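Local coordinates for hypothetical protein PH0226 (Pyrococcus horikoshii, PDB 1VE3), which binds S-adenosylmethionine and is probably a methyltransferase of the Rossmann-like class, although its methyl acceptor is unknown, at residues Q19-R22 with S23-T27; P30-M33 with K34-K38; G50-S53 with F54-E57. One frame throughout, in Å; residues are numbered along the deposited sequence.

How the interactions relate
All three contacts are local, each between neighbouring turns of one continuous piece of chain, and they follow one another in series without nesting or crossing. Interaction 1 forms the first turns of helix 19-34 and supplies Tyr21 and Arg24 to the S-adenosylmethionine pocket. Interaction 2, about 17 Å away between centres, is where the same helix gives out and turns toward strand 41-45. Beyond that strand, interaction 3 opens helix 51-58. Folding brings this second helix against the first: 50-57 meets 19-27 through Phe52, Leu55 and a probable Tyr21 OH to Gly51 N hydrogen bond, and 30-38 through Phe52 and Leu56. Together they tie helix 19-34 to the beta-alpha-beta unit 41-45, 51-58, 62-67.

Interaction 1: residues Q19-R22 with S23-T27. With SAM (S-adenosylmethionine), chain C; SAM (S-adenosylmethionine), chain B.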
loop_
_atom_site.group_PDB
_atom_site.type_symbol
_atom_site.label_atom_id
_atom_site.label_comp_id
_atom_site.label_asym_id
_atom_site.label_seq_id
_atom_site.Cartn_x
_atom_site.Cartn_y
_atom_site.Cartn_z
ATOM N N GLN A 19 -3.006 1.189 2.321
ATOM C CA GLN A 19 -2.463 1.005 0.984
ATOM C C GLN A 19 -1.130 1.754 0.889
ATOM O O GLN A 19 -0.206 1.305 0.212
ATOM C CB GLN A 19 -3.441 1.529 -0.079
ATOM C CG GLN A 19 -4.794 0.808 -0.117
ATOM C CD GLN A 19 -5.706 1.289 -1.247
ATOM O OE1 GLN A 19 -5.458 2.320 -1.877
ATOM N NE2 GLN A 19 -6.774 0.544 -1.494
ATOM N N GLU A 20 -1.033 2.889 1.580
ATOM C CA GLU A 20 0.192 3.692 1.562
ATOM C C GLU A 20 1.389 2.898 2.085
ATOM O O GLU A 20 2.433 2.828 1.431
ATOM C CB GLU A 20 0.034 4.962 2.411
ATOM C CG GLU A 20 -0.852 6.054 1.809
ATOM C CD GLU A 20 -2.337 5.713 1.844
ATOM O OE1 GLU A 20 -2.713 4.753 2.551
ATOM O OE2 GLU A 20 -3.131 6.419 1.174
ATOM N N TYR A 21 1.222 2.297 3.261
ATOM C CA TYR A 21 2.270 1.510 3.902
ATOM C C TYR A 21 2.620 0.258 3.091
ATOM O O TYR A 21 3.799 -0.070 2.915
ATOM C CB TYR A 21 1.806 1.120 5.310
ATOM C CG TYR A 21 2.902 0.907 6.339
ATOM C CD1 TYR A 21 3.843 -0.112 6.197
ATOM C CD2 TYR A 21 2.958 1.697 7.488
ATOM C CE1 TYR A 21 4.814 -0.346 7.185
ATOM C CE2 TYR A 21 3.920 1.476 8.477
ATOM C CZ TYR A 21 4.842 0.454 8.320
ATOM O OH TYR A 21 5.781 0.228 9.305
ATOM N N ARG A 22 1.600 -0.443 2.598
ATOM C CA ARG A 22 1.820 -1.657 1.816
ATOM C C ARG A 22 2.617 -1.352 0.559
ATOM O O ARG A 22 3.476 -2.133 0.154
ATOM C CB ARG A 22 0.487 -2.308 1.441
ATOM C CG ARG A 22 -0.255 -2.907 2.624
ATOM C CD ARG A 22 -1.534 -3.616 2.183
ATOM N NE ARG A 22 -2.112 -4.393 3.277
ATOM C CZ ARG A 22 -3.154 -5.210 3.153
ATOM N NH1 ARG A 22 -3.746 -5.364 1.976
ATOM N NH2 ARG A 22 -3.600 -5.878 4.210
ATOM N N SER A 23 2.321 -0.210 -0.050
ATOM C CA SER A 23 3.015 0.230 -1.252
ATOM C C SER A 23 4.518 0.326 -0.994
ATOM O O SER A 23 5.326 -0.089 -1.824
ATOM C CB SER A 23 2.485 1.597 -1.690
ATOM O OG SER A 23 3.260 2.110 -2.762
ATOM N N ARG A 24 4.883 0.878 0.161
ATOM C CA ARG A 24 6.283 1.030 0.535
ATOM C C ARG A 24 6.936 -0.336 0.729
ATOM O O ARG A 24 8.054 -0.573 0.266
ATOM C CB ARG A 24 6.390 1.851 1.818
ATOM C CG ARG A 24 5.853 3.275 1.684
ATOM C CD ARG A 24 5.723 3.926 3.044
ATOM N NE ARG A 24 6.992 3.901 3.745
ATOM C CZ ARG A 24 7.177 3.399 4.959
ATOM N NH1 ARG A 24 6.170 2.871 5.645
ATOM N NH2 ARG A 24 8.391 3.408 5.476
ATOM N N ILE A 25 6.234 -1.236 1.407
ATOM C CA ILE A 25 6.754 -2.574 1.643
ATOM C C ILE A 25 6.992 -3.321 0.333
ATOM O O ILE A 25 8.097 -3.795 0.065
ATOM C CB ILE A 25 5.785 -3.399 2.531
ATOM C CG1 ILE A 25 5.824 -2.867 3.964
ATOM C CG2 ILE A 25 6.154 -4.873 2.495
ATOM C CD1 ILE A 25 4.891 -3.581 4.919
ATOM N N GLU A 26 5.962 -3.406 -0.499
ATOM C CA GLU A 26 6.075 -4.131 -1.755
ATOM C C GLU A 26 7.072 -3.522 -2.738
ATOM O O GLU A 26 7.552 -4.198 -3.650
ATOM C CB GLU A 26 4.689 -4.268 -2.390
ATOM C CG GLU A 26 3.668 -4.871 -1.428
ATOM C CD GLU A 26 2.322 -5.153 -2.066
ATOM O OE1 GLU A 26 1.816 -4.290 -2.818
ATOM O OE2 GLU A 26 1.763 -6.240 -1.802
ATOM N N THR A 27 7.393 -2.247 -2.561
ATOM C CA THR A 27 8.356 -1.619 -3.452
ATOM C C THR A 27 9.769 -2.024 -3.030
ATOM O O THR A 27 10.605 -2.360 -3.866
ATOM C CB THR A 27 8.224 -0.077 -3.433
ATOM O OG1 THR A 27 7.011 0.308 -4.094
ATOM C CG2 THR A 27 9.404 0.575 -4.142
HETATM N N SAM C . -12.839 -4.279 -11.330
HETATM C CA SAM C . -11.669 -5.081 -11.793
HETATM C C SAM C . -12.164 -6.322 -12.531
HETATM O O SAM C . -11.543 -6.694 -13.536
HETATM O OXT SAM C . -13.191 -6.880 -12.033
HETATM C CB SAM C . -10.890 -5.499 -10.588
HETATM C CG SAM C . -9.495 -5.770 -10.861
HETATM S SD SAM C . -8.517 -6.293 -9.395
HETATM C CE SAM C . -9.213 -7.724 -8.856
HETATM C "C5'" SAM C . -8.670 -4.932 -8.229
HETATM C "C4'" SAM C . -8.141 -3.483 -8.707
HETATM O "O4'" SAM C . -8.361 -2.509 -7.629
HETATM C "C3'" SAM C . -6.635 -3.418 -8.908
HETATM O "O3'" SAM C . -6.638 -3.223 -10.408
HETATM C "C2'" SAM C . -6.083 -2.157 -8.335
HETATM O "O2'" SAM C . -5.137 -1.356 -8.970
HETATM C "C1'" SAM C . -7.429 -1.479 -7.880
HETATM N N9 SAM C . -7.260 -0.622 -6.699
HETATM C C8 SAM C . -6.701 -0.854 -5.443
HETATM N N7 SAM C . -6.743 0.185 -4.645
HETATM C C5 SAM C . -7.349 1.153 -5.385
HETATM C C6 SAM C . -7.718 2.546 -5.136
HETATM N N6 SAM C . -7.474 3.157 -3.965
HETATM N N1 SAM C . -8.355 3.288 -6.154
HETATM C C2 SAM C . -8.621 2.700 -7.364
HETATM N N3 SAM C . -8.319 1.414 -7.699
HETATM C C4 SAM C . -7.682 0.678 -6.669
HETATM N N SAM B . 11.515 2.596 9.429
HETATM C CA SAM B . 10.126 3.118 9.577
HETATM C C SAM B . 9.281 2.657 8.391
HETATM O O SAM B . 8.107 2.326 8.601
HETATM O OXT SAM B . 9.872 2.660 7.266
HETATM C CB SAM B . 10.192 4.611 9.586
HETATM C CG SAM B . 9.079 5.241 10.263
HETATM S SD SAM B . 9.135 7.078 10.281
HETATM C CE SAM B . 9.086 7.562 8.673
HETATM C "C5'" SAM B . 10.677 7.484 11.112
HETATM C "C4'" SAM B . 10.868 6.951 12.624
HETATM O "O4'" SAM B . 12.186 7.372 13.122
HETATM C "C3'" SAM B . 9.918 7.592 13.624
HETATM O "O3'" SAM B . 9.105 6.359 13.951
HETATM C "C2'" SAM B . 10.639 7.949 14.878
HETATM O "O2'" SAM B . 10.143 7.720 16.160
HETATM C "C1'" SAM B . 12.058 7.363 14.528
HETATM N N9 SAM B . 13.151 8.112 15.160
HETATM C C8 SAM B . 13.477 9.468 15.174
HETATM N N7 SAM B . 14.555 9.746 15.865
HETATM C C5 SAM B . 14.973 8.540 16.335
HETATM C C6 SAM B . 16.095 8.103 17.166
HETATM N N6 SAM B . 17.006 8.961 17.655
HETATM N N1 SAM B . 16.238 6.733 17.476
HETATM C C2 SAM B . 15.327 5.826 16.995
HETATM N N3 SAM B . 14.251 6.126 16.217
HETATM C C4 SAM B . 14.118 7.504 15.913
#
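In the S-adenosylmethionine pocket, at the start of helix 19-34, Arg24 makes a cation-pi contact with the ring of Tyr21 one turn back. Its guanidinium stands on the ring, the two planes 75° apart: NH1 points down at the ring centre, 3.6 Å above the ring plane, and CZ lies almost on the ring normal. The bend of the arginine chain at chi3 (56°) brings the group back over the tyrosine. The other terminal nitrogen, NH2, meets carboxylate atom OXT of the chain B S-adenosylmethionine; the modelled 2.4 Å is shorter than a normal hydrogen bond and should be read with caution. NH2 also forms a salt bridge to Asp111, so its positive charge probably faces carboxylates of both ligand and protein. Tyr21 OH is hydrogen-bonded to Gly51 N and lies 3.2 Å from O of the same ligand carboxylate, a proximity without hydrogen-bond geometry. At the ring edge, Tyr21 CD1 meets Ile25 CD1 at 3.8 Å. Beneath the side chains runs an ordinary helical ladder, in which Ser23 N reaches Gln19 O at 3.0 Å and Glu26 N reaches Arg22 O at 2.9 Å.

Gln19 faces the other way, toward the dimer partner: its OE1 accepts a hydrogen bond of 3.0 Å from N6 of the chain C S-adenosylmethionine, which sits in the pocket of the second subunit, while NE2 binds His115 O of that subunit. Glu20 adds a salt bridge to Arg95 of the second subunit. The helix start thus serves two cofactors, one on each side of the subunit boundary. Within its own chain it lies against helix 51-58, with Arg24 on Phe52 and Ile25 on both Phe52 and Leu55.

Interaction 2: residues P30-M33 with K34-K38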
loop_
_atom_site.group_PDB
_atom_site.type_symbol
_atom_site.label_atom_id
_atom_site.label_comp_id
_atom_site.label_asym_id
_atom_site.label_seq_id
_atom_site.Cartn_x
_atom_site.Cartn_y
_atom_site.Cartn_z
ATOM N N PRO A 30 11.358 -6.696 -2.801
ATOM C CA PRO A 30 12.223 -7.380 -3.767
ATOM C C PRO A 30 13.684 -6.924 -3.719
ATOM O O PRO A 30 14.603 -7.715 -3.929
ATOM C CB PRO A 30 11.557 -7.063 -5.101
ATOM C CG PRO A 30 10.973 -5.706 -4.862
ATOM C CD PRO A 30 10.357 -5.867 -3.494
ATOM N N LEU A 31 13.894 -5.645 -3.436
ATOM C CA LEU A 31 15.243 -5.104 -3.360
ATOM C C LEU A 31 15.956 -5.592 -2.101
ATOM O O LEU A 31 17.159 -5.850 -2.120
ATOM C CB LEU A 31 15.184 -3.575 -3.375
ATOM C CG LEU A 31 14.406 -2.967 -4.545
ATOM C CD1 LEU A 31 14.484 -1.456 -4.477
ATOM C CD2 LEU A 31 14.983 -3.468 -5.865
ATOM N N LEU A 32 15.208 -5.727 -1.010
ATOM C CA LEU A 32 15.778 -6.182 0.251
ATOM C C LEU A 32 16.197 -7.645 0.185
ATOM O O LEU A 32 17.164 -8.055 0.827
ATOM C CB LEU A 32 14.778 -5.978 1.392
ATOM C CG LEU A 32 14.497 -4.525 1.795
ATOM C CD1 LEU A 32 13.490 -4.487 2.937
ATOM C CD2 LEU A 32 15.791 -3.845 2.211
HETATM N N MSE A 33 15.473 -8.434 -0.599
HETATM C CA MSE A 33 15.804 -9.844 -0.726
HETATM C C MSE A 33 16.971 -10.056 -1.675
HETATM O O MSE A 33 17.659 -11.071 -1.609
HETATM C CB MSE A 33 14.578 -10.629 -1.189
HETATM C CG MSE A 33 13.468 -10.630 -0.152
HETATM SE SE MSE A 33 14.172 -10.919 1.643
HETATM C CE MSE A 33 14.102 -9.109 2.302
ATOM N N LYS A 34 17.200 -9.084 -2.547
ATOM C CA LYS A 34 18.289 -9.167 -3.504
ATOM C C LYS A 34 19.630 -9.047 -2.791
ATOM O O LYS A 34 20.662 -9.454 -3.326
ATOM C CB LYS A 34 18.153 -8.054 -4.546
ATOM C CG LYS A 34 19.255 -8.018 -5.594
ATOM C CD LYS A 34 18.939 -6.976 -6.657
ATOM C CE LYS A 34 20.033 -6.890 -7.701
ATOM N NZ LYS A 34 19.679 -5.945 -8.801
ATOM N N TYR A 35 19.613 -8.503 -1.578
ATOM C CA TYR A 35 20.842 -8.321 -0.818
ATOM C C TYR A 35 20.803 -8.955 0.566
ATOM O O TYR A 35 21.715 -8.770 1.369
ATOM C CB TYR A 35 21.154 -6.828 -0.705
ATOM C CG TYR A 35 21.363 -6.158 -2.045
ATOM C CD1 TYR A 35 22.429 -6.517 -2.864
ATOM C CD2 TYR A 35 20.493 -5.169 -2.495
ATOM C CE1 TYR A 35 22.626 -5.907 -4.099
ATOM C CE2 TYR A 35 20.681 -4.552 -3.728
ATOM C CZ TYR A 35 21.750 -4.927 -4.524
ATOM O OH TYR A 35 21.944 -4.314 -5.741
HETATM N N MSE A 36 19.745 -9.705 0.843
HETATM C CA MSE A 36 19.607 -10.364 2.136
HETATM C C MSE A 36 19.320 -11.844 1.935
HETATM O O MSE A 36 18.427 -12.412 2.568
HETATM C CB MSE A 36 18.483 -9.714 2.946
HETATM C CG MSE A 36 18.764 -8.270 3.345
HETATM SE SE MSE A 36 17.311 -7.431 4.326
HETATM C CE MSE A 36 17.602 -8.215 6.059
ATOM N N LYS A 37 20.083 -12.463 1.043
ATOM C CA LYS A 37 19.913 -13.879 0.750
ATOM C C LYS A 37 20.205 -14.730 1.980
ATOM O O LYS A 37 19.441 -15.638 2.305
ATOM C CB LYS A 37 20.815 -14.281 -0.417
ATOM C CG LYS A 37 20.420 -13.631 -1.740
ATOM C CD LYS A 37 21.339 -14.065 -2.873
ATOM C CE LYS A 37 20.840 -13.573 -4.226
ATOM N NZ LYS A 37 20.741 -12.087 -4.307
ATOM N N LYS A 38 21.300 -14.435 2.673
ATOM C CA LYS A 38 21.647 -15.190 3.873
ATOM C C LYS A 38 20.882 -14.666 5.084
ATOM O O LYS A 38 20.989 -13.490 5.435
ATOM C CB LYS A 38 23.149 -15.107 4.153
ATOM C CG LYS A 38 23.588 -15.927 5.359
ATOM C CD LYS A 38 25.100 -15.961 5.507
ATOM C CE LYS A 38 25.524 -17.001 6.541
ATOM N NZ LYS A 38 27.006 -17.125 6.681
#
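Met33, Lys34 and Met36 carry this contact, in which helix 19-34 gives way to the loop before strand 41-45; both methionines are present as selenomethionine. Met36 folds back under the end of the helix: its CB and CG both press on Leu32 O, CG at 3.0 Å, and its SE rests 4.1 Å from Leu32 CB. Setting CG anti to the carbonyl carbon (chi1 -66°) turns the chain back this way. Met33, bent at chi2 and chi3, brings its CE to 4.1 Å from Met36 SE, and both methionines go on to pack against Leu56 of helix 51-58.

Lys34 takes the other flank. Its N is divided between two weak hydrogen bonds, 3.2 Å to Pro30 O and 3.3 Å to Leu31 O, while its CB packs against Leu31 O. Two further weak bonds, Tyr35 N to Leu32 O and Met36 N to Met33 O, each link a residue to the third before it. Lys34 CG lies over the centre of one face of the Tyr35 ring, 4.0 Å above its plane, and the two side chains end on the same carboxylate: Lys34 NZ in a salt bridge and Tyr35 OH in a hydrogen bond to Glu213 of strand 207-215. Such stretched bonds to the third residue back are typical of a helix unwinding at its C-terminal end, here just ahead of strand 41-45 of the Rossmann-like sheet.

Interaction 3: residues G50-S53 with F54-E57; sequences GGFS and FLLE
Phe54 lays one face of its ring over the carbonyl oxygen of Gly50, with CD2 only 3.1 Å from Gly50 O. The same oxygen accepts a hydrogen bond from Phe54 N, also 3.1 Å, so Phe54 bonds it through the backbone and covers it with the ring, while Ser53 N adds a weak bond of 3.0 Å to Gly50 O. The ring reaches back because CG stands anti to the carbonyl carbon (chi1 -56°), beside the backbone N. Gly50 is the N-cap of helix 51-58; a beta carbon there would crowd both Phe54 CE2 and the preceding carbonyl. Trimming Phe54 to an alanine is likely to strip the ring's cover from Gly50 O and open a gap beside Ile16 and Ser85.

The next turn continues with hydrogen bonds from Leu55 N to Gly51 O (3.3 Å), Leu56 N to Phe52 O (3.2 Å) and Glu57 N to Ser53 O (2.8 Å). Along another flank, Phe52 CD1 and Leu55 CD2 meet at 4.2 Å, and Phe52 also touches the bound S-adenosylmethionine. Ser53 OG is held by Asp44 at the end of strand 41-45, and Glu57 by Ser85 and Asn86 N. A glycine-rich turn leading from the first strand into a helix beside the cofactor is the hallmark of the opening beta-alpha-beta unit in Rossmann-like methyltransferases.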
loop_
_atom_site.group_PDB
_atom_site.type_symbol
_atom_site.label_atom_id
_atom_site.label_comp_id
_atom_site.label_asym_id
_atom_site.label_seq_id
_atom_site.Cartn_x
_atom_site.Cartn_y
_atom_site.Cartn_z
ATOM N N GLY A 50 6.826 -1.152 13.004
ATOM C CA GLY A 50 7.320 -2.500 12.767
ATOM C C GLY A 50 6.965 -3.219 11.475
ATOM O O GLY A 50 7.221 -4.421 11.345
ATOM N N GLY A 51 6.394 -2.505 10.513
ATOM C CA GLY A 51 6.032 -3.137 9.262
ATOM C C GLY A 51 7.138 -3.931 8.573
ATOM O O GLY A 51 6.922 -5.070 8.149
ATOM N N PHE A 52 8.326 -3.346 8.447
ATOM C CA PHE A 52 9.409 -4.055 7.771
ATOM C C PHE A 52 9.995 -5.167 8.630
ATOM O O PHE A 52 10.667 -6.057 8.125
ATOM C CB PHE A 52 10.488 -3.061 7.323
ATOM C CG PHE A 52 10.090 -2.259 6.124
ATOM C CD1 PHE A 52 10.237 -2.781 4.845
ATOM C CD2 PHE A 52 9.494 -1.013 6.271
ATOM C CE1 PHE A 52 9.794 -2.075 3.728
ATOM C CE2 PHE A 52 9.047 -0.296 5.156
ATOM C CZ PHE A 52 9.198 -0.831 3.886
ATOM N N SER A 53 9.730 -5.117 9.928
ATOM C CA SER A 53 10.217 -6.154 10.820
ATOM C C SER A 53 9.428 -7.433 10.525
ATOM O O SER A 53 10.008 -8.474 10.227
ATOM C CB SER A 53 10.027 -5.733 12.278
ATOM O OG SER A 53 10.879 -4.649 12.603
ATOM N N PHE A 54 8.103 -7.339 10.590
ATOM C CA PHE A 54 7.243 -8.484 10.320
ATOM C C PHE A 54 7.571 -9.074 8.954
ATOM O O PHE A 54 7.596 -10.291 8.784
ATOM C CB PHE A 54 5.772 -8.066 10.383
ATOM C CG PHE A 54 5.388 -7.427 11.685
ATOM C CD1 PHE A 54 5.728 -8.033 12.893
ATOM C CD2 PHE A 54 4.731 -6.201 11.712
ATOM C CE1 PHE A 54 5.428 -7.428 14.104
ATOM C CE2 PHE A 54 4.423 -5.584 12.925
ATOM C CZ PHE A 54 4.775 -6.201 14.125
ATOM N N LEU A 55 7.830 -8.214 7.979
ATOM C CA LEU A 55 8.169 -8.694 6.644
ATOM C C LEU A 55 9.417 -9.581 6.682
ATOM O O LEU A 55 9.426 -10.675 6.115
ATOM C CB LEU A 55 8.417 -7.523 5.697
ATOM C CG LEU A 55 8.907 -7.929 4.310
ATOM C CD1 LEU A 55 7.816 -8.718 3.608
ATOM C CD2 LEU A 55 9.282 -6.688 3.509
ATOM N N LEU A 56 10.471 -9.108 7.344
ATOM C CA LEU A 56 11.710 -9.877 7.435
ATOM C C LEU A 56 11.521 -11.136 8.265
ATOM O O LEU A 56 12.056 -12.193 7.933
ATOM C CB LEU A 56 12.841 -9.032 8.036
ATOM C CG LEU A 56 13.436 -7.910 7.176
ATOM C CD1 LEU A 56 14.683 -7.353 7.866
ATOM C CD2 LEU A 56 13.799 -8.447 5.797
ATOM N N GLU A 57 10.763 -11.016 9.350
ATOM C CA GLU A 57 10.498 -12.155 10.218
ATOM C C GLU A 57 9.839 -13.298 9.447
ATOM O O GLU A 57 10.105 -14.466 9.721
ATOM C CB GLU A 57 9.587 -11.746 11.374
ATOM C CG GLU A 57 9.176 -12.917 12.255
ATOM C CD GLU A 57 8.011 -12.583 13.158
ATOM O OE1 GLU A 57 6.948 -12.192 12.631
ATOM O OE2 GLU A 57 8.151 -12.716 14.392
#